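Local coordinates for MtN3/saliva family (Thermodesulfovibrio yellowstonii, PDB 4RNG), which probably carries sugars across the membrane as a two-chain bacterial homologue of the SWEET transporters, at residues F46-I51 against I75-I80. Residues are numbered along the deposited sequence; the frame is centred on the assembly and turned at random.
Sequences FMAIGI and ILIFLI
I77 enters the face of helix 41-60 formed by M47, A48 and I51, an apolar contact within the three-helix bundle of a SemiSWEET protomer. The two helices, both predicted to span the membrane, run antiparallel at 163°, with segment axes 9.9 Å apart. Every contact across the pair is van der Waals packing. A48, whose side chain is a single methyl, suits the level where the CA atoms of the two segments come nearest: its CA lies 6.7 Å from the CA of I77, and its CB meets CG2 of I77 at 4.1 Å. The two branches of beta-branched I77 divide three neighbours between them. CG2 stands anti to the backbone N and turns to A48, while CG1, beside that N (chi1 -85°), carries CD1 on an extended arm (chi2 180°) toward M47 and I51. M47 contributes the root of its side chain, CB lying 3.8 Å from CD1 of I77; M47 also packs on T19 of the second subunit. L23, on helix 23-33, also touches I77, so that helix borders the contact. From one turn further along, the long CG1-CD1 arm of I51 spans the gap, and its CD1 meets CD1 of I77 tip to tip at a close 3.4 Å.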
# COMPACT_ATOMS: atom_id res chain seq x y z
N PHE C 46 8.17 5.23 3.73
CA PHE C 46 8.67 3.90 3.50
C PHE C 46 7.86 3.14 2.45
O PHE C 46 8.41 2.28 1.77
CB PHE C 46 8.74 3.16 4.83
CG PHE C 46 9.87 3.64 5.71
CD1 PHE C 46 11.18 3.30 5.41
CD2 PHE C 46 9.63 4.45 6.79
CE1 PHE C 46 12.22 3.75 6.20
CE2 PHE C 46 10.67 4.90 7.58
CZ PHE C 46 11.96 4.55 7.28
N MET C 47 6.57 3.42 2.34
CA MET C 47 5.76 2.80 1.30
C MET C 47 6.37 3.15 -0.06
O MET C 47 6.56 2.28 -0.90
CB MET C 47 4.30 3.28 1.34
CG MET C 47 3.33 2.36 2.06
SD MET C 47 3.51 0.61 1.66
CE MET C 47 2.99 0.60 -0.05
N ALA C 48 6.71 4.43 -0.24
CA ALA C 48 7.27 4.91 -1.50
C ALA C 48 8.52 4.13 -1.90
O ALA C 48 8.60 3.64 -3.04
CB ALA C 48 7.58 6.39 -1.41
N ILE C 49 9.49 4.01 -1.00
CA ILE C 49 10.70 3.25 -1.32
C ILE C 49 10.40 1.79 -1.64
O ILE C 49 10.91 1.26 -2.63
CB ILE C 49 11.74 3.28 -0.21
CG1 ILE C 49 12.23 4.70 0.01
CG2 ILE C 49 12.92 2.42 -0.57
CD1 ILE C 49 11.75 5.22 1.27
N GLY C 50 9.58 1.15 -0.79
CA GLY C 50 9.22 -0.23 -1.01
C GLY C 50 8.58 -0.41 -2.36
O GLY C 50 8.96 -1.29 -3.13
N ILE C 51 7.67 0.49 -2.68
CA ILE C 51 6.96 0.48 -3.96
C ILE C 51 7.90 0.67 -5.14
O ILE C 51 7.72 0.04 -6.18
CB ILE C 51 5.88 1.58 -3.98
CG1 ILE C 51 4.68 1.11 -3.17
CG2 ILE C 51 5.42 1.90 -5.40
CD1 ILE C 51 3.55 2.07 -3.20
N ILE C 75 3.20 7.91 -7.85
CA ILE C 75 2.69 9.23 -8.14
C ILE C 75 1.67 9.67 -7.12
O ILE C 75 1.74 10.77 -6.59
CB ILE C 75 2.07 9.32 -9.54
CG1 ILE C 75 3.17 9.26 -10.60
CG2 ILE C 75 1.32 10.63 -9.70
CD1 ILE C 75 2.96 8.23 -11.67
N LEU C 76 0.73 8.78 -6.83
CA LEU C 76 -0.34 9.11 -5.91
C LEU C 76 0.19 9.27 -4.48
O LEU C 76 -0.23 10.17 -3.75
CB LEU C 76 -1.43 8.03 -5.98
CG LEU C 76 -2.16 7.91 -7.33
CD1 LEU C 76 -3.11 6.74 -7.32
CD2 LEU C 76 -2.89 9.20 -7.71
N ILE C 77 1.15 8.43 -4.11
CA ILE C 77 1.74 8.50 -2.78
C ILE C 77 2.49 9.79 -2.61
O ILE C 77 2.40 10.44 -1.57
CB ILE C 77 2.65 7.31 -2.50
CG1 ILE C 77 1.80 6.16 -1.99
CG2 ILE C 77 3.66 7.65 -1.42
CD1 ILE C 77 2.60 4.92 -1.69
N PHE C 78 3.21 10.19 -3.66
CA PHE C 78 3.88 11.47 -3.62
C PHE C 78 2.89 12.62 -3.39
O PHE C 78 3.21 13.55 -2.66
CB PHE C 78 4.67 11.72 -4.89
CG PHE C 78 5.17 13.11 -4.98
CD1 PHE C 78 6.27 13.50 -4.25
CD2 PHE C 78 4.53 14.03 -5.78
CE1 PHE C 78 6.73 14.79 -4.32
CE2 PHE C 78 4.98 15.33 -5.86
CZ PHE C 78 6.08 15.71 -5.12
N LEU C 79 1.72 12.58 -4.01
CA LEU C 79 0.74 13.64 -3.73
C LEU C 79 0.48 13.74 -2.26
O LEU C 79 0.49 14.82 -1.70
CB LEU C 79 -0.60 13.42 -4.43
CG LEU C 79 -0.82 14.13 -5.75
CD1 LEU C 79 0.22 13.69 -6.75
CD2 LEU C 79 -2.21 13.80 -6.22
N ILE C 80 0.24 12.58 -1.64
CA ILE C 80 -0.10 12.50 -0.24
C ILE C 80 1.02 13.04 0.61
O ILE C 80 0.76 13.81 1.54
CB ILE C 80 -0.44 11.05 0.16
CG1 ILE C 80 -1.78 10.66 -0.48
CG2 ILE C 80 -0.53 10.91 1.66
CD1 ILE C 80 -2.06 9.17 -0.46